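Local coordinates for protein Na-K-Cl cotransporter (PDB 3G40) that probably carries chloride across the membrane together with cations, this chain being the C-terminal cytoplasmic domain of the transporter, at residues F37-D42 / Y186-N191; A150-Q155 / A245-F250; Q155-L160 / K193-F198. One frame throughout, in Å; residues are numbered along the deposited sequence.

How the contacts relate
All three contacts are only partly buried. Contact 1 joins helix 30-44 to helix 179-192, with Asp-42, Leu-188 and Phe-39 buried, and contact 2 sets the 150-155 turns against the start of strand 247-251; both also touch the second subunit. Contact 3 pairs strands 157-161 and 195-201, connected by helix 179-192, with a buried side (Ile-158, Leu-160, Leu-196 and Phe-198) and a side that includes the exposed Ser-195. As a pairing of parallel strands it has regular backbone bonds, whereas contact 1 mixes one short amide bond with leucine packing and contact 2 relies on water. Contacts 2 and 3 share Gln-155, while Leu-188 of contact 1 packs on Leu-247 of contact 2.

Contact 1 (F37-D42 / Y186-N191); sequences FDFLRD and YKLKSN
Asp-42 meets helix 179-192 through its CB and its backbone carbonyl, and of all the residues here it has the most surface buried by the other segment. Its O receives a short hydrogen bond of 2.6 Å from Asn-191 ND2, with an N-H...O angle of 162°. The acceptor lies in the plane of the Asn-191 amide, while the donor is tilted 25° from the carbonyl plane of Asp-42. The same ND2 also bonds to Tyr-45 O, so one amide nitrogen ties two carbonyls at the C-terminal end of helix 30-44. Lys-187 lays its CG alongside Asp-42 O at 3.5 Å; its chain is bent at chi2 and chi3, and its NZ likewise goes to Tyr-45 O.

Leu-188 packs beside this polar pair with both branches. CD2 lies on Asp-42 CB at 3.7 Å, while CD1 comes to Phe-39 CE1 at 3.8 Å. Phe-39 leaves its helix pointing away from helix 179-192, but with CG anti to the backbone N (chi1 -175°) the ring swings back, so that its CE1 side approaches the leucine and the two side chains cross at about a right angle.

The Asp-42 carboxylate turns from the leucine toward polar partners. OD1 takes Arg-41 NH2 at 3.0 Å on its syn side, close to the guanidinium plane, and OD2 is bound by Trp-192 NE1. Arg-41 NH1 is close to Asp-38 OD1 through charge alone and also pairs with Glu-78.

The helices, from the first and second halves of this cytoplasmic domain, are thus joined by chemistry of two kinds: the Asn-191 amide, with the charged Lys-187 NZ, on carbonyls at the end of helix 30-44, and apolar Leu-188 and Phe-39 alongside. The bonds from Arg-41 and Trp-192 would be expected to stabilise a charged Asp-42 carboxylate despite its burial.

Contact 2 (A150-Q155 / A245-F250); sequences AGLGRQ and ASLHIF
Ser-246 carries most of this contact, its CB lying 3.5 Å from Leu-152 O and pointing toward the 150-155 segment. No direct hydrogen bond joins the two segments; the polar links pass through two waters. One water donates to both Gly-151 O and Ser-246 O, at 2.7 Å from the latter, and so bridges two carbonyls that could not bond to each other. The other accepts from Arg-154 N at 2.7 Å and lies 2.9 Å from Ser-246 OG. That hydroxyl, placed beside its own backbone N (chi1 -53°), also bonds to the amides of Asn-156 and Leu-157, which places it at the entrance to strand 157-161.

Apolar contact is confined to one pair of leucines: Leu-152 CD2 approaches Leu-247 CD1 at 4.2 Å, a loose meeting of branch ends.

Backbone bonds shape the loop itself. Two overlapping type II' turns, closed by Gly-153 N to Ala-150 O and Gln-155 N to Leu-152 O, carry the chain from strand 140-145 toward strand 157-161. From the second turn, the end of the Arg-154 side chain leads away from Ser-246 to a salt bridge with Glu-78 of the second subunit.

Waters serve peptide groups of the turns, and the serine hydroxyl those of Asn-156 and Leu-157 just after them; the loop is thus seated on the start of strand 247-251 through water bridges together with the burial of Leu-152 beside Leu-247.

Contact 3 (Q155-L160 / K193-F198); sequences QNLINL and KASLSF
Ile-158 and Leu-196 cross obliquely on the face of the sheet that helix 179-192 covers, the CG2 branch of the isoleucine meeting Leu-196 CD1 at 3.7 Å. Leu-196 gets there because its CG stands anti to the backbone N (chi1 177°), which carries the CD1 methyl over toward the neighbouring strand and up against Ile-158 O. The other branch of Ile-158 extends off the sheet, toward helix 179-192, where CD1 touches Ala-194 CB at 3.9 Å. Ala-194 itself points toward segment 155-160 and sets its methyl 3.5 Å from Asn-156 O.

Further along the same face, Leu-160 and Phe-198 lie side by side and point the same way. Leu-160 CD1 comes to Phe-198 CE2 at 3.8 Å, approaching the ring obliquely. Helix 205-222 packs on Phe-198, while Ala-181 and Ala-185 of helix 179-192 lie against Leu-160.

The strands run parallel and are joined by helix 179-192, a beta-alpha-beta crossover within the mixed sheet of this alpha/beta domain. Backbone bonds alternate between the strands: Ser-195 N reaches Asn-156 O, Ile-158 N reaches Ser-195 O, Ser-197 N reaches Ile-158 O at 2.9 Å, and Leu-160 N reaches Ser-197 O at 2.8 Å. At the N-terminal end of the pairing, Ser-195 N sits 45° out of the carbonyl plane of Asn-156.

The opposite face, carrying Leu-157, Asn-159, Ser-195 and Ser-197, is more polar. Leu-157 CD2 leans across to Ser-195 CB at 3.9 Å, and Asn-159 turns its OD1 to within 3.6 Å of Ser-197 CB. A water over this face hydrogen-bonds to Ser-197 OG and to Ile-158 O.

Contact 1 (F37-D42 / Y186-N191)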
ATOM      1  N   PHE A  37      -5.992   5.557   3.117  1.00 34.32           N
ATOM      2  CA  PHE A  37      -7.018   5.241   4.110  1.00 32.34           C
ATOM      3  C   PHE A  37      -6.489   4.388   5.279  1.00 34.47           C
ATOM      4  O   PHE A  37      -6.687   4.723   6.449  1.00 30.50           O
ATOM      5  CB  PHE A  37      -8.207   4.538   3.433  1.00 28.99           C
ATOM      6  CG  PHE A  37      -9.343   4.212   4.360  1.00 28.91           C
ATOM      7  CD1 PHE A  37     -10.496   5.014   4.354  1.00 33.72           C
ATOM      8  CD2 PHE A  37      -9.319   3.074   5.163  1.00 32.59           C
ATOM      9  CE1 PHE A  37     -11.588   4.706   5.174  1.00 30.70           C
ATOM     10  CE2 PHE A  37     -10.392   2.766   5.995  1.00 40.42           C
ATOM     11  CZ  PHE A  37     -11.545   3.590   5.990  1.00 34.52           C
ATOM     12  N   ASP A  38      -5.842   3.273   4.972  1.00 30.29           N
ATOM     13  CA  ASP A  38      -5.458   2.346   6.041  1.00 31.74           C
ATOM     14  C   ASP A  38      -4.446   2.968   6.994  1.00 29.52           C
ATOM     15  O   ASP A  38      -4.445   2.697   8.195  1.00 32.44           O
ATOM     16  CB  ASP A  38      -4.926   1.024   5.468  1.00 33.27           C
ATOM     17  CG  ASP A  38      -6.036   0.111   4.977  1.00 48.21           C
ATOM     18  OD1 ASP A  38      -7.219   0.337   5.335  1.00 45.67           O
ATOM     19  OD2 ASP A  38      -5.731  -0.846   4.237  1.00 54.49           O
ATOM     20  N   PHE A  39      -3.572   3.786   6.437  1.00 30.58           N
ATOM     21  CA  PHE A  39      -2.532   4.452   7.210  1.00 34.87           C
ATOM     22  C   PHE A  39      -3.170   5.516   8.105  1.00 36.13           C
ATOM     23  O   PHE A  39      -2.832   5.631   9.279  1.00 29.16           O
ATOM     24  CB  PHE A  39      -1.493   5.063   6.262  1.00 30.71           C
ATOM     25  CG  PHE A  39      -0.298   5.684   6.962  1.00 34.40           C
ATOM     26  CD1 PHE A  39       0.464   4.946   7.861  1.00 34.35           C
ATOM     27  CD2 PHE A  39       0.065   6.992   6.701  1.00 38.91           C
ATOM     28  CE1 PHE A  39       1.562   5.513   8.500  1.00 32.76           C
ATOM     29  CE2 PHE A  39       1.158   7.574   7.323  1.00 38.28           C
ATOM     30  CZ  PHE A  39       1.919   6.823   8.232  1.00 29.82           C
ATOM     31  N   LEU A  40      -4.107   6.294   7.559  1.00 32.15           N
ATOM     32  CA  LEU A  40      -4.822   7.272   8.378  1.00 30.60           C
ATOM     33  C   LEU A  40      -5.552   6.526   9.487  1.00 30.63           C
ATOM     34  O   LEU A  40      -5.586   6.975  10.632  1.00 35.33           O
ATOM     35  CB  LEU A  40      -5.834   8.074   7.520  1.00 30.19           C
ATOM     36  CG  LEU A  40      -5.188   9.012   6.502  1.00 35.12           C
ATOM     37  CD1 LEU A  40      -6.195   9.560   5.463  1.00 33.20           C
ATOM     38  CD2 LEU A  40      -4.478  10.151   7.209  1.00 35.99           C
ATOM     39  N   ARG A  41      -6.148   5.386   9.149  1.00 26.85           N
ATOM     40  CA  ARG A  41      -6.823   4.575  10.162  1.00 29.22           C
ATOM     41  C   ARG A  41      -5.833   4.079  11.250  1.00 35.57           C
ATOM     42  O   ARG A  41      -6.140   4.097  12.450  1.00 31.27           O
ATOM     43  CB  ARG A  41      -7.510   3.401   9.507  1.00 30.42           C
ATOM     44  CG  ARG A  41      -8.303   2.528  10.446  1.00 34.10           C
ATOM     45  CD  ARG A  41      -8.423   1.161   9.830  1.00 48.40           C
ATOM     46  NE  ARG A  41      -7.087   0.631   9.555  1.00 60.19           N
ATOM     47  CZ  ARG A  41      -6.827  -0.359   8.706  1.00 58.94           C
ATOM     48  NH1 ARG A  41      -7.822  -0.935   8.038  1.00 54.02           N
ATOM     49  NH2 ARG A  41      -5.568  -0.777   8.533  1.00 48.97           N
ATOM     50  N   ASP A  42      -4.662   3.624  10.825  1.00 33.18           N
ATOM     51  CA  ASP A  42      -3.646   3.115  11.772  1.00 31.42           C
ATOM     52  C   ASP A  42      -3.160   4.211  12.713  1.00 35.62           C
ATOM     53  O   ASP A  42      -2.791   3.939  13.849  1.00 39.63           O
ATOM     54  CB  ASP A  42      -2.450   2.510  11.017  1.00 32.02           C
ATOM     55  CG  ASP A  42      -2.823   1.273  10.225  1.00 38.75           C
ATOM     56  OD1 ASP A  42      -3.847   0.625  10.545  1.00 40.63           O
ATOM     57  OD2 ASP A  42      -2.098   0.955   9.266  1.00 41.81           O
ATOM     58  N   TYR A 186       4.602   5.264  18.881  1.00 32.90           N
ATOM     59  CA  TYR A 186       3.938   4.325  19.777  1.00 34.41           C
ATOM     60  C   TYR A 186       2.621   3.801  19.195  1.00 39.58           C
ATOM     61  O   TYR A 186       2.294   2.616  19.306  1.00 30.25           O
ATOM     62  CB  TYR A 186       3.630   5.006  21.110  1.00 43.21           C
ATOM     63  CG  TYR A 186       2.918   4.081  22.061  1.00 59.65           C
ATOM     64  CD1 TYR A 186       3.633   3.198  22.859  1.00 65.75           C
ATOM     65  CD2 TYR A 186       1.528   4.064  22.137  1.00 63.23           C
ATOM     66  CE1 TYR A 186       2.984   2.333  23.723  1.00 78.02           C
ATOM     67  CE2 TYR A 186       0.871   3.204  22.994  1.00 69.04           C
ATOM     68  CZ  TYR A 186       1.602   2.341  23.786  1.00 79.97           C
ATOM     69  OH  TYR A 186       0.951   1.483  24.645  1.00 90.55           O
ATOM     70  N   LYS A 187       1.840   4.705  18.620  1.00 35.41           N
ATOM     71  CA  LYS A 187       0.558   4.321  18.014  1.00 35.55           C
ATOM     72  C   LYS A 187       0.755   3.299  16.876  1.00 31.22           C
ATOM     73  O   LYS A 187       0.075   2.264  16.822  1.00 30.63           O
ATOM     74  CB  LYS A 187      -0.152   5.584  17.509  1.00 35.84           C
ATOM     75  CG  LYS A 187      -1.447   5.342  16.700  1.00 38.06           C
ATOM     76  CD  LYS A 187      -2.450   4.521  17.490  1.00 40.07           C
ATOM     77  CE  LYS A 187      -3.052   5.310  18.640  1.00 50.32           C
ATOM     78  NZ  LYS A 187      -4.051   4.487  19.391  1.00 52.30           N
ATOM     79  N   LEU A 188       1.696   3.574  15.972  1.00 29.37           N
ATOM     80  CA  LEU A 188       1.924   2.677  14.847  1.00 29.28           C
ATOM     81  C   LEU A 188       2.604   1.397  15.307  1.00 33.93           C
ATOM     82  O   LEU A 188       2.287   0.306  14.834  1.00 30.79           O
ATOM     83  CB  LEU A 188       2.738   3.366  13.742  1.00 29.48           C
ATOM     84  CG  LEU A 188       2.019   4.515  13.047  1.00 30.23           C
ATOM     85  CD1 LEU A 188       2.915   5.192  12.029  1.00 30.72           C
ATOM     86  CD2 LEU A 188       0.697   4.022  12.380  1.00 33.31           C
ATOM     87  N   LYS A 189       3.513   1.508  16.265  1.00 33.29           N
ATOM     88  CA  LYS A 189       4.063   0.270  16.832  1.00 32.34           C
ATOM     89  C   LYS A 189       2.905  -0.623  17.256  1.00 37.12           C
ATOM     90  O   LYS A 189       2.879  -1.819  16.982  1.00 36.75           O
ATOM     91  CB  LYS A 189       4.947   0.550  18.047  1.00 32.38           C
ATOM     92  CG  LYS A 189       5.408  -0.725  18.779  1.00 35.27           C
ATOM     93  CD  LYS A 189       6.187  -0.397  20.045  1.00 47.16           C
ATOM     94  CE  LYS A 189       6.256  -1.589  20.989  1.00 49.99           C
ATOM     95  NZ  LYS A 189       6.779  -2.829  20.349  1.00 46.30           N
ATOM     96  N   SER A 190       1.936  -0.026  17.940  1.00 34.16           N
ATOM     97  CA  SER A 190       0.863  -0.811  18.516  1.00 34.39           C
ATOM     98  C   SER A 190      -0.115  -1.324  17.438  1.00 31.95           C
ATOM     99  O   SER A 190      -0.479  -2.499  17.430  1.00 33.77           O
ATOM    100  CB  SER A 190       0.145   0.019  19.599  1.00 47.66           C
ATOM    101  OG  SER A 190      -1.177  -0.425  19.801  1.00 55.36           O
ATOM    102  N   ASN A 191      -0.523  -0.458  16.514  1.00 34.04           N
ATOM    103  CA  ASN A 191      -1.487  -0.871  15.489  1.00 33.22           C
ATOM    104  C   ASN A 191      -0.914  -1.817  14.410  1.00 39.58           C
ATOM    105  O   ASN A 191      -1.620  -2.689  13.922  1.00 38.37           O
ATOM    106  CB  ASN A 191      -2.183   0.344  14.874  1.00 35.46           C
ATOM    107  CG  ASN A 191      -3.239   0.922  15.799  1.00 37.16           C
ATOM    108  OD1 ASN A 191      -3.715   0.233  16.697  1.00 36.96           O
ATOM    109  ND2 ASN A 191      -3.586   2.188  15.605  1.00 32.28           N
TER

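Contact 2 (A150-Q155 / A245-F250)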
ATOM      1  N   ALA A 150       8.247   1.350  -2.519  1.00 33.99           N
ATOM      2  CA  ALA A 150       8.124   0.537  -1.310  1.00 37.00           C
ATOM      3  C   ALA A 150       6.818   0.772  -0.552  1.00 36.26           C
ATOM      4  O   ALA A 150       6.398  -0.086   0.218  1.00 34.15           O
ATOM      5  CB  ALA A 150       9.310   0.774  -0.379  1.00 34.69           C
ATOM      6  N   GLY A 151       6.186   1.927  -0.743  1.00 38.38           N
ATOM      7  CA  GLY A 151       5.035   2.266   0.081  1.00 39.03           C
ATOM      8  C   GLY A 151       5.413   2.059   1.541  1.00 43.56           C
ATOM      9  O   GLY A 151       6.500   2.462   1.960  1.00 36.37           O
ATOM     10  N   LEU A 152       4.539   1.418   2.319  1.00 32.21           N
ATOM     11  CA  LEU A 152       4.845   1.164   3.726  1.00 35.87           C
ATOM     12  C   LEU A 152       5.420  -0.230   3.898  1.00 31.63           C
ATOM     13  O   LEU A 152       5.595  -0.707   5.021  1.00 32.81           O
ATOM     14  CB  LEU A 152       3.598   1.352   4.602  1.00 35.35           C
ATOM     15  CG  LEU A 152       3.078   2.791   4.626  1.00 36.08           C
ATOM     16  CD1 LEU A 152       1.687   2.884   5.230  1.00 36.28           C
ATOM     17  CD2 LEU A 152       4.058   3.688   5.380  1.00 33.05           C
ATOM     18  N   GLY A 153       5.711  -0.887   2.779  1.00 34.18           N
ATOM     19  CA  GLY A 153       6.446  -2.148   2.814  1.00 35.62           C
ATOM     20  C   GLY A 153       5.728  -3.180   3.657  1.00 38.98           C
ATOM     21  O   GLY A 153       4.507  -3.352   3.545  1.00 33.94           O
ATOM     22  N   ARG A 154       6.468  -3.846   4.536  1.00 32.15           N
ATOM     23  CA  ARG A 154       5.871  -4.879   5.374  1.00 29.74           C
ATOM     24  C   ARG A 154       5.250  -4.322   6.661  1.00 28.89           C
ATOM     25  O   ARG A 154       4.704  -5.080   7.446  1.00 31.08           O
ATOM     26  CB  ARG A 154       6.901  -5.975   5.705  1.00 31.15           C
ATOM     27  CG  ARG A 154       7.344  -6.806   4.495  1.00 32.09           C
ATOM     28  CD  ARG A 154       8.483  -7.789   4.872  1.00 41.15           C
ATOM     29  NE  ARG A 154       8.059  -8.786   5.854  1.00 41.17           N
ATOM     30  CZ  ARG A 154       8.897  -9.477   6.627  1.00 44.83           C
ATOM     31  NH1 ARG A 154      10.208  -9.281   6.547  1.00 36.20           N
ATOM     32  NH2 ARG A 154       8.427 -10.365   7.483  1.00 42.18           N
ATOM     33  N   GLN A 155       5.351  -3.010   6.877  1.00 28.20           N
ATOM     34  CA  GLN A 155       4.861  -2.387   8.118  1.00 33.44           C
ATOM     35  C   GLN A 155       5.317  -3.163   9.355  1.00 36.56           C
ATOM     36  O   GLN A 155       4.536  -3.395  10.278  1.00 33.77           O
ATOM     37  CB  GLN A 155       3.321  -2.269   8.098  1.00 35.02           C
ATOM     38  CG  GLN A 155       2.829  -1.582   6.856  1.00 32.71           C
ATOM     39  CD  GLN A 155       1.312  -1.263   6.843  1.00 40.22           C
ATOM     40  OE1 GLN A 155       0.572  -1.582   7.771  1.00 43.50           O
ATOM     41  NE2 GLN A 155       0.867  -0.645   5.770  1.00 42.43           N
ATOM     42  N   ALA A 245      14.080   0.592   7.802  1.00 35.96           N
ATOM     43  CA  ALA A 245      12.759   0.510   8.452  1.00 34.43           C
ATOM     44  C   ALA A 245      11.631   0.578   7.411  1.00 33.58           C
ATOM     45  O   ALA A 245      11.832   1.100   6.328  1.00 37.37           O
ATOM     46  CB  ALA A 245      12.572   1.627   9.471  1.00 30.84           C
ATOM     47  N   SER A 246      10.450   0.058   7.751  1.00 38.55           N
ATOM     48  CA  SER A 246       9.248   0.240   6.916  1.00 32.84           C
ATOM     49  C   SER A 246       8.876   1.707   6.883  1.00 33.44           C
ATOM     50  O   SER A 246       8.414   2.248   5.861  1.00 36.88           O
ATOM     51  CB  SER A 246       8.073  -0.553   7.500  1.00 25.89           C
ATOM     52  OG  SER A 246       8.418  -1.928   7.701  1.00 30.43           O
ATOM     53  N   LEU A 247       9.067   2.356   8.017  1.00 30.27           N
ATOM     54  CA  LEU A 247       8.719   3.759   8.155  1.00 30.11           C
ATOM     55  C   LEU A 247       9.699   4.438   9.087  1.00 33.05           C
ATOM     56  O   LEU A 247       9.926   3.971  10.213  1.00 33.08           O
ATOM     57  CB  LEU A 247       7.314   3.911   8.739  1.00 31.44           C
ATOM     58  CG  LEU A 247       6.859   5.362   9.007  1.00 37.33           C
ATOM     59  CD1 LEU A 247       6.586   6.132   7.707  1.00 34.40           C
ATOM     60  CD2 LEU A 247       5.616   5.400   9.902  1.00 35.53           C
ATOM     61  N   HIS A 248      10.261   5.542   8.612  1.00 30.78           N
ATOM     62  CA  HIS A 248      11.093   6.413   9.434  1.00 33.80           C
ATOM     63  C   HIS A 248      10.256   7.607   9.894  1.00 36.41           C
ATOM     64  O   HIS A 248       9.655   8.300   9.068  1.00 36.75           O
ATOM     65  CB  HIS A 248      12.260   6.932   8.607  1.00 30.86           C
ATOM     66  CG  HIS A 248      13.176   5.856   8.122  1.00 39.01           C
ATOM     67  ND1 HIS A 248      14.285   5.452   8.834  1.00 36.10           N
ATOM     68  CD2 HIS A 248      13.152   5.099   7.000  1.00 40.40           C
ATOM     69  CE1 HIS A 248      14.905   4.493   8.170  1.00 35.39           C
ATOM     70  NE2 HIS A 248      14.241   4.262   7.050  1.00 35.75           N
ATOM     71  N   ILE A 249      10.211   7.830  11.205  1.00 30.85           N
ATOM     72  CA  ILE A 249       9.551   9.003  11.782  1.00 31.00           C
ATOM     73  C   ILE A 249      10.602  10.017  12.208  1.00 38.25           C
ATOM     74  O   ILE A 249      11.531   9.684  12.961  1.00 41.04           O
ATOM     75  CB  ILE A 249       8.687   8.604  13.004  1.00 33.58           C
ATOM     76  CG1 ILE A 249       7.652   7.543  12.588  1.00 34.72           C
ATOM     77  CG2 ILE A 249       8.021   9.843  13.636  1.00 31.83           C
ATOM     78  CD1 ILE A 249       6.960   6.877  13.743  1.00 33.83           C
ATOM     79  N   PHE A 250      10.486  11.237  11.689  1.00 33.08           N
ATOM     80  CA  PHE A 250      11.371  12.340  12.053  1.00 37.44           C
ATOM     81  C   PHE A 250      10.551  13.455  12.684  1.00 44.50           C
ATOM     82  O   PHE A 250       9.329  13.497  12.533  1.00 39.22           O
ATOM     83  CB  PHE A 250      12.061  12.907  10.807  1.00 39.36           C
ATOM     84  CG  PHE A 250      12.986  11.937  10.122  1.00 42.86           C
ATOM     85  CD1 PHE A 250      12.521  11.104   9.113  1.00 41.61           C
ATOM     86  CD2 PHE A 250      14.325  11.872  10.474  1.00 41.95           C
ATOM     87  CE1 PHE A 250      13.377  10.209   8.478  1.00 43.18           C
ATOM     88  CE2 PHE A 250      15.191  10.972   9.839  1.00 39.20           C
ATOM     89  CZ  PHE A 250      14.709  10.142   8.848  1.00 38.19           C
TER
HETATM   90  O   HOH W   1       8.537   1.348   3.303  1.00 36.16           O
HETATM   91  O   HOH W   2       8.994  -2.943   5.080  1.00 34.31           O

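Contact 3 (Q155-L160 / K193-F198)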
ATOM      1  N   GLN A 155       5.351  -3.010   6.877  1.00 28.20           N
ATOM      2  CA  GLN A 155       4.861  -2.387   8.118  1.00 33.44           C
ATOM      3  C   GLN A 155       5.317  -3.163   9.355  1.00 36.56           C
ATOM      4  O   GLN A 155       4.536  -3.395  10.278  1.00 33.77           O
ATOM      5  CB  GLN A 155       3.321  -2.269   8.098  1.00 35.02           C
ATOM      6  CG  GLN A 155       2.829  -1.582   6.856  1.00 32.71           C
ATOM      7  CD  GLN A 155       1.312  -1.263   6.843  1.00 40.22           C
ATOM      8  OE1 GLN A 155       0.572  -1.582   7.771  1.00 43.50           O
ATOM      9  NE2 GLN A 155       0.867  -0.645   5.770  1.00 42.43           N
ATOM     10  N   ASN A 156       6.582  -3.562   9.378  1.00 34.86           N
ATOM     11  CA  ASN A 156       7.072  -4.372  10.490  1.00 38.24           C
ATOM     12  C   ASN A 156       8.235  -3.735  11.249  1.00 35.70           C
ATOM     13  O   ASN A 156       8.647  -4.229  12.305  1.00 33.99           O
ATOM     14  CB  ASN A 156       7.434  -5.787  10.021  1.00 38.68           C
ATOM     15  CG  ASN A 156       8.655  -5.816   9.126  1.00 41.19           C
ATOM     16  OD1 ASN A 156       8.981  -4.832   8.473  1.00 39.68           O
ATOM     17  ND2 ASN A 156       9.337  -6.960   9.087  1.00 40.34           N
ATOM     18  N   LEU A 157       8.767  -2.641  10.720  1.00 32.40           N
ATOM     19  CA  LEU A 157       9.886  -1.966  11.379  1.00 31.46           C
ATOM     20  C   LEU A 157       9.676  -0.466  11.333  1.00 30.13           C
ATOM     21  O   LEU A 157       9.433   0.098  10.275  1.00 30.75           O
ATOM     22  CB  LEU A 157      11.239  -2.334  10.715  1.00 32.98           C
ATOM     23  CG  LEU A 157      11.621  -3.823  10.720  1.00 36.92           C
ATOM     24  CD1 LEU A 157      12.738  -4.121   9.720  1.00 43.87           C
ATOM     25  CD2 LEU A 157      12.004  -4.265  12.131  1.00 43.76           C
ATOM     26  N   ILE A 158       9.772   0.176  12.491  1.00 30.90           N
ATOM     27  CA  ILE A 158       9.623   1.621  12.606  1.00 29.27           C
ATOM     28  C   ILE A 158      10.876   2.177  13.273  1.00 34.94           C
ATOM     29  O   ILE A 158      11.301   1.653  14.302  1.00 33.92           O
ATOM     30  CB  ILE A 158       8.391   1.996  13.480  1.00 30.89           C
ATOM     31  CG1 ILE A 158       7.105   1.395  12.890  1.00 31.40           C
ATOM     32  CG2 ILE A 158       8.245   3.506  13.592  1.00 27.39           C
ATOM     33  CD1 ILE A 158       5.913   1.413  13.844  1.00 31.11           C
ATOM     34  N   ASN A 159      11.463   3.222  12.694  1.00 31.11           N
ATOM     35  CA  ASN A 159      12.534   3.971  13.354  1.00 34.88           C
ATOM     36  C   ASN A 159      12.006   5.338  13.767  1.00 36.03           C
ATOM     37  O   ASN A 159      11.428   6.050  12.948  1.00 39.18           O
ATOM     38  CB  ASN A 159      13.729   4.202  12.423  1.00 35.77           C
ATOM     39  CG  ASN A 159      14.543   2.944  12.169  1.00 36.14           C
ATOM     40  OD1 ASN A 159      14.431   1.951  12.889  1.00 35.59           O
ATOM     41  ND2 ASN A 159      15.370   2.990  11.138  1.00 37.40           N
ATOM     42  N   LEU A 160      12.201   5.708  15.028  1.00 31.79           N
ATOM     43  CA  LEU A 160      11.919   7.079  15.463  1.00 34.52           C
ATOM     44  C   LEU A 160      13.270   7.783  15.589  1.00 38.39           C
ATOM     45  O   LEU A 160      14.102   7.393  16.416  1.00 38.03           O
ATOM     46  CB  LEU A 160      11.227   7.067  16.826  1.00 32.50           C
ATOM     47  CG  LEU A 160      10.261   8.128  17.334  1.00 55.31           C
ATOM     48  CD1 LEU A 160      10.642   8.382  18.772  1.00 33.66           C
ATOM     49  CD2 LEU A 160      10.148   9.450  16.493  1.00 34.38           C
ATOM     50  N   LYS A 193       1.722  -3.755  15.113  1.00 34.80           N
ATOM     51  CA  LYS A 193       2.455  -4.791  15.844  1.00 36.10           C
ATOM     52  C   LYS A 193       3.846  -4.931  15.242  1.00 37.32           C
ATOM     53  O   LYS A 193       4.321  -6.034  14.982  1.00 40.31           O
ATOM     54  CB  LYS A 193       1.712  -6.124  15.817  1.00 42.77           C
ATOM     55  CG  LYS A 193       0.386  -6.077  16.561  1.00 54.66           C
ATOM     56  CD  LYS A 193      -0.249  -7.448  16.690  1.00 67.09           C
ATOM     57  CE  LYS A 193      -1.504  -7.384  17.553  1.00 75.53           C
ATOM     58  NZ  LYS A 193      -2.153  -8.715  17.718  1.00 83.28           N
ATOM     59  N   ALA A 194       4.478  -3.784  15.029  1.00 34.55           N
ATOM     60  CA  ALA A 194       5.806  -3.678  14.441  1.00 36.23           C
ATOM     61  C   ALA A 194       6.875  -3.550  15.527  1.00 40.58           C
ATOM     62  O   ALA A 194       6.564  -3.265  16.686  1.00 38.87           O
ATOM     63  CB  ALA A 194       5.853  -2.447  13.506  1.00 32.19           C
ATOM     64  N   SER A 195       8.135  -3.752  15.147  1.00 35.65           N
ATOM     65  CA  SER A 195       9.255  -3.464  16.048  1.00 34.12           C
ATOM     66  C   SER A 195       9.663  -2.001  15.945  1.00 33.54           C
ATOM     67  O   SER A 195       9.699  -1.437  14.855  1.00 45.09           O
ATOM     68  CB  SER A 195      10.456  -4.356  15.715  1.00 36.92           C
ATOM     69  OG  SER A 195      10.091  -5.705  15.879  1.00 44.28           O
ATOM     70  N   LEU A 196       9.965  -1.387  17.086  1.00 31.86           N
ATOM     71  CA  LEU A 196      10.303   0.027  17.139  1.00 31.05           C
ATOM     72  C   LEU A 196      11.745   0.231  17.578  1.00 32.63           C
ATOM     73  O   LEU A 196      12.181  -0.386  18.554  1.00 37.56           O
ATOM     74  CB  LEU A 196       9.379   0.750  18.118  1.00 31.39           C
ATOM     75  CG  LEU A 196       9.616   2.236  18.363  1.00 36.22           C
ATOM     76  CD1 LEU A 196       9.575   3.045  17.061  1.00 34.35           C
ATOM     77  CD2 LEU A 196       8.566   2.788  19.351  1.00 37.71           C
ATOM     78  N   SER A 197      12.479   1.092  16.869  1.00 33.91           N
ATOM     79  CA  SER A 197      13.831   1.486  17.301  1.00 39.50           C
ATOM     80  C   SER A 197      13.909   2.989  17.465  1.00 41.13           C
ATOM     81  O   SER A 197      13.286   3.734  16.707  1.00 37.02           O
ATOM     82  CB  SER A 197      14.923   1.062  16.303  1.00 35.86           C
ATOM     83  OG  SER A 197      14.946  -0.329  16.084  1.00 37.16           O
ATOM     84  N   PHE A 198      14.677   3.429  18.460  1.00 36.07           N
ATOM     85  CA  PHE A 198      15.003   4.841  18.616  1.00 28.35           C
ATOM     86  C   PHE A 198      16.391   5.054  18.028  1.00 40.54           C
ATOM     87  O   PHE A 198      17.343   4.362  18.408  1.00 38.48           O
ATOM     88  CB  PHE A 198      15.054   5.245  20.094  1.00 31.92           C
ATOM     89  CG  PHE A 198      13.729   5.247  20.795  1.00 34.61           C
ATOM     90  CD1 PHE A 198      13.678   5.366  22.178  1.00 38.00           C
ATOM     91  CD2 PHE A 198      12.536   5.144  20.089  1.00 38.02           C
ATOM     92  CE1 PHE A 198      12.474   5.381  22.846  1.00 39.86           C
ATOM     93  CE2 PHE A 198      11.319   5.156  20.759  1.00 35.69           C
ATOM     94  CZ  PHE A 198      11.284   5.282  22.125  1.00 40.56           C
TER
HETATM   95  O   HOH W   3      12.834  -1.073  14.169  1.00 46.66           O